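Local atomic coordinates of acyl-CoA dehydrogenase (Slackia heliotrinireducens, PDB entry 4RM7), a protein that belongs to the acyl-CoA dehydrogenase family, whose subunits combine helical N- and C-terminal domains with a beta-sheet middle domain. Residues Phe185-Val190 against Trp226-Ser231; Thr142-Glu147 against Ala173-Gly178; Thr289-Lys294 against Thr331-Asp336. One frame throughout, in Å; residues are numbered along the deposited sequence.

Contact 1. Residues Phe185-Val190 against Trp226-Ser231; sequences FSFWMV and WRLKGS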
loop_
_atom_site.group_PDB
_atom_site.type_symbol
_atom_site.label_atom_id
_atom_site.label_comp_id
_atom_site.label_asym_id
_atom_site.label_seq_id
_atom_site.Cartn_x
_atom_site.Cartn_y
_atom_site.Cartn_z
ATOM N N PHE A 185 -28.484 -7.331 31.385
ATOM C CA PHE A 185 -27.141 -6.827 31.610
ATOM C C PHE A 185 -26.925 -6.411 33.059
ATOM O O PHE A 185 -27.813 -5.836 33.686
ATOM C CB PHE A 185 -26.855 -5.646 30.696
ATOM C CG PHE A 185 -25.454 -5.148 30.800
ATOM C CD1 PHE A 185 -25.172 -3.974 31.474
ATOM C CD2 PHE A 185 -24.409 -5.874 30.246
ATOM C CE1 PHE A 185 -23.868 -3.521 31.579
ATOM C CE2 PHE A 185 -23.113 -5.430 30.354
ATOM C CZ PHE A 185 -22.839 -4.249 31.020
ATOM N N SER A 186 -25.738 -6.698 33.587
ATOM C CA SER A 186 -25.438 -6.395 34.980
ATOM C C SER A 186 -23.947 -6.341 35.233
ATOM O O SER A 186 -23.169 -7.025 34.560
ATOM C CB SER A 186 -26.063 -7.438 35.893
ATOM O OG SER A 186 -25.370 -8.669 35.792
ATOM N N PHE A 187 -23.553 -5.525 36.207
ATOM C CA PHE A 187 -22.161 -5.436 36.630
ATOM C C PHE A 187 -22.037 -5.909 38.072
ATOM O O PHE A 187 -22.903 -5.628 38.899
ATOM C CB PHE A 187 -21.626 -4.009 36.500
ATOM C CG PHE A 187 -20.840 -3.754 35.235
ATOM C CD1 PHE A 187 -19.584 -4.323 35.052
ATOM C CD2 PHE A 187 -21.342 -2.917 34.241
ATOM C CE1 PHE A 187 -18.852 -4.085 33.895
ATOM C CE2 PHE A 187 -20.615 -2.670 33.080
ATOM C CZ PHE A 187 -19.368 -3.254 32.911
ATOM N N TRP A 188 -20.949 -6.616 38.368
ATOM C CA TRP A 188 -20.705 -7.154 39.699
ATOM C C TRP A 188 -19.277 -6.881 40.157
ATOM O O TRP A 188 -18.325 -7.238 39.466
ATOM C CB TRP A 188 -20.952 -8.655 39.712
ATOM C CG TRP A 188 -22.319 -9.066 39.303
ATOM C CD1 TRP A 188 -22.813 -9.145 38.032
ATOM C CD2 TRP A 188 -23.371 -9.499 40.174
ATOM N NE1 TRP A 188 -24.120 -9.589 38.062
ATOM C CE2 TRP A 188 -24.481 -9.814 39.364
ATOM C CE3 TRP A 188 -23.485 -9.644 41.560
ATOM C CZ2 TRP A 188 -25.683 -10.259 39.897
ATOM C CZ3 TRP A 188 -24.676 -10.092 42.086
ATOM C CH2 TRP A 188 -25.761 -10.392 41.258
HETATM N N MSE A 189 -19.120 -6.273 41.327
HETATM C CA MSE A 189 -17.789 -6.053 41.890
HETATM C C MSE A 189 -17.382 -7.247 42.761
HETATM O O MSE A 189 -17.708 -7.307 43.949
HETATM C CB MSE A 189 -17.755 -4.752 42.699
HETATM C CG MSE A 189 -16.382 -4.375 43.237
HETATM SE SE MSE A 189 -15.085 -4.007 41.830
HETATM C CE MSE A 189 -15.781 -2.328 41.149
ATOM N N VAL A 190 -16.671 -8.199 42.166
ATOM C CA VAL A 190 -16.381 -9.459 42.838
ATOM C C VAL A 190 -15.001 -9.482 43.467
ATOM O O VAL A 190 -14.004 -9.280 42.782
ATOM C CB VAL A 190 -16.497 -10.633 41.855
ATOM C CG1 VAL A 190 -16.247 -11.963 42.557
ATOM C CG2 VAL A 190 -17.858 -10.619 41.180
ATOM N N TRP A 226 -22.995 -6.944 45.959
ATOM C CA TRP A 226 -21.891 -6.758 45.021
ATOM C C TRP A 226 -22.363 -6.185 43.685
ATOM O O TRP A 226 -21.572 -5.605 42.944
ATOM C CB TRP A 226 -21.158 -8.083 44.781
ATOM C CG TRP A 226 -20.478 -8.638 46.001
ATOM C CD1 TRP A 226 -20.366 -8.038 47.217
ATOM C CD2 TRP A 226 -19.824 -9.909 46.119
ATOM N NE1 TRP A 226 -19.687 -8.852 48.087
ATOM C CE2 TRP A 226 -19.336 -10.004 47.436
ATOM C CE3 TRP A 226 -19.606 -10.975 45.243
ATOM C CZ2 TRP A 226 -18.641 -11.127 47.897
ATOM C CZ3 TRP A 226 -18.920 -12.091 45.705
ATOM C CH2 TRP A 226 -18.446 -12.154 47.017
ATOM N N ARG A 227 -23.644 -6.354 43.369
ATOM C CA ARG A 227 -24.169 -5.870 42.091
ATOM C C ARG A 227 -24.164 -4.345 42.046
ATOM O O ARG A 227 -24.554 -3.687 43.018
ATOM C CB ARG A 227 -25.583 -6.388 41.840
ATOM C CG ARG A 227 -26.060 -6.193 40.414
ATOM C CD ARG A 227 -27.547 -5.908 40.354
ATOM N NE ARG A 227 -28.345 -6.932 41.024
ATOM C CZ ARG A 227 -28.760 -8.051 40.439
ATOM N NH1 ARG A 227 -29.486 -8.930 41.119
ATOM N NH2 ARG A 227 -28.441 -8.290 39.169
ATOM N N LEU A 228 -23.715 -3.787 40.925
ATOM C CA LEU A 228 -23.678 -2.342 40.776
ATOM C C LEU A 228 -25.089 -1.819 40.549
ATOM O O LEU A 228 -25.790 -2.282 39.651
ATOM C CB LEU A 228 -22.760 -1.927 39.626
ATOM C CG LEU A 228 -21.237 -2.081 39.762
ATOM C CD1 LEU A 228 -20.516 -1.172 38.754
ATOM C CD2 LEU A 228 -20.762 -1.811 41.185
ATOM N N LYS A 229 -25.497 -0.869 41.384
ATOM C CA LYS A 229 -26.805 -0.235 41.284
ATOM C C LYS A 229 -26.618 1.212 40.870
ATOM O O LYS A 229 -26.466 2.083 41.725
ATOM C CB LYS A 229 -27.546 -0.316 42.620
ATOM C CG LYS A 229 -27.275 -1.600 43.400
ATOM C CD LYS A 229 -28.304 -1.827 44.498
ATOM C CE LYS A 229 -29.669 -2.210 43.914
ATOM N NZ LYS A 229 -30.815 -2.006 44.864
ATOM N N GLY A 230 -26.614 1.474 39.565
ATOM C CA GLY A 230 -26.267 2.798 39.076
ATOM C C GLY A 230 -27.292 3.471 38.190
ATOM O O GLY A 230 -28.334 2.895 37.867
ATOM N N SER A 231 -26.986 4.708 37.800
ATOM C CA SER A 231 -27.833 5.476 36.892
ATOM C C SER A 231 -27.854 4.838 35.502
ATOM O O SER A 231 -28.918 4.666 34.901
ATOM C CB SER A 231 -27.350 6.928 36.806
ATOM O OG SER A 231 -25.994 6.990 36.395
#
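The indole of W188 carries the side chain of R227 over one face. R227 CB sits 3.9 Å from the centroid of the six-membered W188 ring and 13° off its normal, a CH-pi contact. CG of R227 is anti to its backbone N (chi1 -167°), and bends further out carry the chain along the indole, bringing W188 CZ2 over one face of the guanidinium, 3.5 Å from R227 NH2. The two planes are 47° apart, too inclined for a parallel stack. S186 CB lies at the guanidinium edge, and S186 OG accepts a 2.7 Å bond from W188 NE1, which helps fix the turn of the indole. R227 NH1 forms a salt bridge with E224, and NH2 is modelled so close to D175 that the details of that pairing are doubtful. Two backbone hydrogen bonds join the segments: L228 N gives to F187 O at 2.9 Å, and M189 N to W226 O at 3.0 Å. On the flanks, F187 CB meets L228 CD1 at 3.8 Å, while V190 CG1 approaches W226 CZ3. L228 also packs on L100 and F103. A single beta bridge between W188 and R227 joins a strand of the middle-domain beta sheet to the connection leading into helix 234-270, in the acyl-CoA dehydrogenase fold.

Contact 2. Residues Thr142-Glu147 against Ala173-Gly178; sequences THVTRE and AYDKTG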
loop_
_atom_site.group_PDB
_atom_site.type_symbol
_atom_site.label_atom_id
_atom_site.label_comp_id
_atom_site.label_asym_id
_atom_site.label_seq_id
_atom_site.Cartn_x
_atom_site.Cartn_y
_atom_site.Cartn_z
ATOM N N THR A 142 -21.281 -14.925 29.997
ATOM C CA THR A 142 -21.078 -14.982 31.451
ATOM C C THR A 142 -22.383 -14.699 32.190
ATOM O O THR A 142 -22.964 -13.626 32.052
ATOM C CB THR A 142 -19.982 -13.982 31.936
ATOM O OG1 THR A 142 -18.695 -14.430 31.499
ATOM C CG2 THR A 142 -19.951 -13.891 33.448
ATOM N N HIS A 143 -22.830 -15.664 32.983
ATOM C CA HIS A 143 -24.140 -15.609 33.631
ATOM C C HIS A 143 -24.063 -15.531 35.150
ATOM O O HIS A 143 -23.078 -15.957 35.751
ATOM C CB HIS A 143 -24.962 -16.845 33.259
ATOM C CG HIS A 143 -25.236 -16.975 31.793
ATOM N ND1 HIS A 143 -25.643 -15.914 31.017
ATOM C CD2 HIS A 143 -25.160 -18.044 30.965
ATOM C CE1 HIS A 143 -25.809 -16.322 29.769
ATOM N NE2 HIS A 143 -25.524 -17.609 29.712
ATOM N N VAL A 144 -25.116 -15.024 35.765
ATOM C CA VAL A 144 -25.327 -15.223 37.182
ATOM C C VAL A 144 -26.662 -15.914 37.327
ATOM O O VAL A 144 -27.648 -15.482 36.764
ATOM C CB VAL A 144 -25.325 -13.915 37.968
ATOM C CG1 VAL A 144 -25.756 -14.166 39.394
ATOM C CG2 VAL A 144 -23.942 -13.311 37.959
ATOM N N THR A 145 -26.687 -16.998 38.077
ATOM C CA THR A 145 -27.897 -17.770 38.230
ATOM C C THR A 145 -28.094 -18.125 39.678
ATOM O O THR A 145 -27.166 -18.083 40.466
ATOM C CB THR A 145 -27.854 -19.054 37.408
ATOM O OG1 THR A 145 -26.863 -19.922 37.947
ATOM C CG2 THR A 145 -27.502 -18.751 35.987
ATOM N N ARG A 146 -29.329 -18.446 40.031
ATOM C CA ARG A 146 -29.652 -18.867 41.378
ATOM C C ARG A 146 -29.650 -20.375 41.416
ATOM O O ARG A 146 -30.128 -21.020 40.494
ATOM C CB ARG A 146 -31.021 -18.340 41.799
ATOM C CG ARG A 146 -31.134 -18.078 43.291
ATOM C CD ARG A 146 -32.544 -17.693 43.698
ATOM N NE ARG A 146 -32.757 -16.253 43.665
ATOM C CZ ARG A 146 -33.366 -15.624 42.674
ATOM N NH1 ARG A 146 -33.519 -14.310 42.717
ATOM N NH2 ARG A 146 -33.817 -16.310 41.635
ATOM N N GLU A 147 -29.077 -20.946 42.462
ATOM C CA GLU A 147 -29.102 -22.386 42.598
ATOM C C GLU A 147 -30.239 -22.764 43.520
ATOM O O GLU A 147 -31.236 -23.348 43.103
ATOM C CB GLU A 147 -27.792 -22.863 43.198
ATOM C CG GLU A 147 -26.615 -22.734 42.253
ATOM C CD GLU A 147 -25.690 -23.923 42.314
ATOM O OE1 GLU A 147 -25.076 -24.137 43.374
ATOM O OE2 GLU A 147 -25.582 -24.636 41.303
ATOM N N ALA A 173 -22.024 -9.270 33.275
ATOM C CA ALA A 173 -22.711 -10.565 33.256
ATOM C C ALA A 173 -24.201 -10.445 32.947
ATOM O O ALA A 173 -24.831 -9.439 33.264
ATOM C CB ALA A 173 -22.525 -11.285 34.600
ATOM N N TYR A 174 -24.755 -11.475 32.314
ATOM C CA TYR A 174 -26.206 -11.633 32.238
ATOM C C TYR A 174 -26.716 -12.112 33.584
ATOM O O TYR A 174 -26.327 -13.183 34.055
ATOM C CB TYR A 174 -26.615 -12.632 31.156
ATOM C CG TYR A 174 -26.611 -12.073 29.760
ATOM C CD1 TYR A 174 -27.186 -10.841 29.481
ATOM C CD2 TYR A 174 -26.025 -12.776 28.714
ATOM C CE1 TYR A 174 -27.182 -10.331 28.194
ATOM C CE2 TYR A 174 -26.012 -12.270 27.426
ATOM C CZ TYR A 174 -26.591 -11.048 27.167
ATOM O OH TYR A 174 -26.576 -10.553 25.882
ATOM N N ASP A 175 -27.570 -11.315 34.211
ATOM C CA ASP A 175 -28.230 -11.737 35.436
ATOM C C ASP A 175 -29.516 -12.472 35.076
ATOM O O ASP A 175 -30.358 -11.943 34.354
ATOM C CB ASP A 175 -28.515 -10.543 36.336
ATOM C CG ASP A 175 -29.230 -10.930 37.604
ATOM O OD1 ASP A 175 -29.399 -12.137 37.864
ATOM O OD2 ASP A 175 -29.618 -10.022 38.358
ATOM N N LYS A 176 -29.649 -13.698 35.576
ATOM C CA LYS A 176 -30.814 -14.530 35.297
ATOM C C LYS A 176 -31.627 -14.821 36.556
ATOM O O LYS A 176 -32.564 -15.618 36.519
ATOM C CB LYS A 176 -30.387 -15.852 34.665
ATOM C CG LYS A 176 -29.879 -15.756 33.255
ATOM C CD LYS A 176 -30.488 -16.867 32.420
ATOM C CE LYS A 176 -29.689 -17.116 31.160
ATOM N NZ LYS A 176 -28.329 -17.597 31.510
ATOM N N THR A 177 -31.262 -14.184 37.665
ATOM C CA THR A 177 -31.889 -14.461 38.951
ATOM C C THR A 177 -33.261 -13.810 39.077
ATOM O O THR A 177 -33.997 -14.079 40.025
ATOM C CB THR A 177 -31.011 -13.987 40.114
ATOM O OG1 THR A 177 -30.884 -12.561 40.064
ATOM C CG2 THR A 177 -29.627 -14.622 40.031
ATOM N N GLY A 178 -33.595 -12.944 38.126
ATOM C CA GLY A 178 -34.930 -12.386 38.059
ATOM C C GLY A 178 -35.878 -13.404 37.461
ATOM O O GLY A 178 -35.460 -14.304 36.732
#
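H143 meets both Y174 and K176 with its imidazole. K176 NZ is over the centre of one ring face, 3.2 Å from H143 CG, and K176 CE makes a CH-pi contact with the same ring. Y174 CB instead comes to the imidazole edge, 3.4 Å from H143 ND1, and the two aromatic rings meet rim to rim with their planes at 26°. At the other end, R146 grips T177 O end-on, with NH1 at 2.7 Å and NH2 at 2.8 Å; both bonds are bent, and T177 CB lies over one face of the guanidinium. Between these ends the backbones are laced by Y174 N to T142 O, V144 N to Y174 O and K176 N to V144 O, the last at 2.9 Å. V144 CG1 rests 3.9 Å from T177 CG2, and V144 CG2 faces A173 CB.

D175 positions T177 from the second shell. Its OD1 accepts from T177 N and, at 2.7 Å, from T177 OG1, which chi1 of 64° turns back toward the carboxylate. D175 OD2 faces R227, modelled too close for the geometry to be trusted. Farther out, T142 OG1 bonds to E130, and V144 and A173 both pack on W188 of strand 184-191. The pattern is a parallel strand pair of the middle-domain sheet, its second strand running into an Asx turn at D175.

Contact 3. Residues Thr289-Lys294 against Thr331-Asp336; sequences TEMEVK and TEVASD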
loop_
_atom_site.group_PDB
_atom_site.type_symbol
_atom_site.label_atom_id
_atom_site.label_comp_id
_atom_site.label_asym_id
_atom_site.label_seq_id
_atom_site.Cartn_x
_atom_site.Cartn_y
_atom_site.Cartn_z
ATOM N N THR A 289 8.845 12.444 5.208
ATOM C CA THR A 289 7.627 13.143 4.858
ATOM C C THR A 289 6.413 12.224 4.940
ATOM O O THR A 289 5.353 12.624 5.376
ATOM C CB THR A 289 7.722 13.957 3.536
ATOM O OG1 THR A 289 8.049 13.104 2.445
ATOM C CG2 THR A 289 8.726 15.066 3.621
ATOM N N GLU A 290 6.581 10.986 4.519
ATOM C CA GLU A 290 5.506 9.996 4.619
ATOM C C GLU A 290 5.060 9.833 6.091
ATOM O O GLU A 290 3.877 9.866 6.414
ATOM C CB GLU A 290 5.979 8.668 4.040
ATOM C CG GLU A 290 4.887 7.692 3.794
ATOM C CD GLU A 290 4.226 7.921 2.448
ATOM O OE1 GLU A 290 4.948 8.225 1.466
ATOM O OE2 GLU A 290 2.981 7.808 2.383
HETATM N N MSE A 291 6.035 9.702 6.987
HETATM C CA MSE A 291 5.774 9.621 8.424
HETATM C C MSE A 291 5.112 10.878 9.007
HETATM O O MSE A 291 4.188 10.778 9.812
HETATM C CB MSE A 291 7.074 9.341 9.171
HETATM C CG MSE A 291 7.614 7.944 8.925
HETATM SE SE MSE A 291 9.549 7.838 9.134
HETATM C CE MSE A 291 9.686 7.551 11.076
ATOM N N GLU A 292 5.583 12.057 8.620
ATOM C CA GLU A 292 4.990 13.263 9.151
ATOM C C GLU A 292 3.549 13.434 8.627
ATOM O O GLU A 292 2.695 13.980 9.331
ATOM C CB GLU A 292 5.850 14.482 8.815
ATOM C CG GLU A 292 5.474 15.737 9.630
ATOM C CD GLU A 292 5.650 15.557 11.157
ATOM O OE1 GLU A 292 6.522 14.787 11.574
ATOM O OE2 GLU A 292 4.928 16.192 11.953
ATOM N N VAL A 293 3.269 12.960 7.413
ATOM C CA VAL A 293 1.903 13.002 6.898
ATOM C C VAL A 293 0.994 12.114 7.749
ATOM O O VAL A 293 -0.113 12.509 8.133
ATOM C CB VAL A 293 1.800 12.531 5.450
ATOM C CG1 VAL A 293 0.353 12.236 5.113
ATOM C CG2 VAL A 293 2.365 13.559 4.494
ATOM N N LYS A 294 1.468 10.911 8.046
ATOM C CA LYS A 294 0.673 10.007 8.858
ATOM C C LYS A 294 0.449 10.577 10.260
ATOM O O LYS A 294 -0.665 10.502 10.776
ATOM C CB LYS A 294 1.323 8.624 8.917
ATOM C CG LYS A 294 1.221 7.917 7.572
ATOM C CD LYS A 294 1.891 6.583 7.587
ATOM C CE LYS A 294 1.948 6.016 6.188
ATOM N NZ LYS A 294 2.676 4.714 6.159
ATOM N N THR A 331 1.781 1.962 13.552
ATOM C CA THR A 331 2.684 0.828 13.393
ATOM C C THR A 331 3.618 1.059 12.211
ATOM O O THR A 331 4.793 0.731 12.276
ATOM C CB THR A 331 1.916 -0.501 13.209
ATOM O OG1 THR A 331 1.027 -0.682 14.313
ATOM C CG2 THR A 331 2.870 -1.678 13.182
ATOM N N GLU A 332 3.096 1.647 11.146
ATOM C CA GLU A 332 3.885 1.904 9.941
ATOM C C GLU A 332 4.963 2.967 10.198
ATOM O O GLU A 332 6.117 2.824 9.746
ATOM C CB GLU A 332 2.966 2.316 8.783
ATOM C CG GLU A 332 1.972 1.225 8.410
ATOM C CD GLU A 332 0.989 1.619 7.310
ATOM O OE1 GLU A 332 1.002 2.793 6.864
ATOM O OE2 GLU A 332 0.210 0.733 6.892
ATOM N N VAL A 333 4.595 4.020 10.935
ATOM C CA VAL A 333 5.573 5.019 11.334
ATOM C C VAL A 333 6.700 4.399 12.176
ATOM O O VAL A 333 7.898 4.610 11.912
ATOM C CB VAL A 333 4.913 6.165 12.111
ATOM C CG1 VAL A 333 5.976 7.133 12.666
ATOM C CG2 VAL A 333 3.989 6.906 11.199
ATOM N N ALA A 334 6.324 3.637 13.189
ATOM C CA ALA A 334 7.329 3.019 14.035
ATOM C C ALA A 334 8.239 2.082 13.216
ATOM O O ALA A 334 9.458 2.082 13.383
ATOM C CB ALA A 334 6.661 2.277 15.164
ATOM N N SER A 335 7.644 1.313 12.309
ATOM C CA SER A 335 8.409 0.423 11.441
ATOM C C SER A 335 9.387 1.181 10.525
ATOM O O SER A 335 10.546 0.760 10.359
ATOM C CB SER A 335 7.468 -0.431 10.597
ATOM O OG SER A 335 8.210 -1.386 9.851
ATOM N N ASP A 336 8.913 2.280 9.931
ATOM C CA ASP A 336 9.756 3.168 9.122
ATOM C C ASP A 336 10.885 3.775 9.938
ATOM O O ASP A 336 12.008 3.931 9.437
ATOM C CB ASP A 336 8.941 4.300 8.486
ATOM C CG ASP A 336 8.170 3.848 7.255
ATOM O OD1 ASP A 336 8.709 3.003 6.511
ATOM O OD2 ASP A 336 7.022 4.330 7.044
#
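M291 and V333 mark the nearest backbone approach of two helical segments whose axes come within 9.7 Å and run nearly antiparallel, at 153°. M291, a selenomethionine, reaches across with its bent tail: SE lies 3.6 Å from D336 CB, and CE stops 3.5 Å from V333 O and near V333 CG1. The M291 and D336 side chains run antiparallel alongside one another, as do those of K294 and V333, where K294 CB touches V333 CG2 at 3.9 Å. Beyond CG the K294 chain is extended, its remaining torsions close to 180°, which carries NZ to E332 OE1 at 2.6 Å in a salt bridge. NZ reaches this oxygen from the anti side, 25° out of the carboxylate plane, and the two side chains lie roughly perpendicular. D336 OD2 is 4.5 Å from K294 NZ, too far for a direct ion pair. M291 also packs on M261 and A264 of helix 234-270, while E290 bonds to Y324 of a second subunit. Chemically, the contact pairs an apolar layer round M291 and V333 with a charged one at its border: the ammonium has one close carboxylate and a second nearby, whose combined field would probably favour the protonated lysine.

Following the chain from its N terminus, contact 2 comes first: it closes the excursion from strand 143-146 through strand 151-161 to strand 168-175. Contact 1 follows, returning the chain after strand 212-221 to strand 184-191, just before helix 234-270. Contact 3 closes the last loop, through the turn between helices 282-311 and 316-341. The three are in series, with neither nesting nor crossing. Contacts 1 and 2 nevertheless touch, with centres about 12 Å apart, since strands 168-175 and 184-191 are neighbours in one sheet. Contact 3 lies on the opposite side of the chain's centre from the other two, its centre about 43 Å from that of contact 1, and ties together helices of the C-terminal domain.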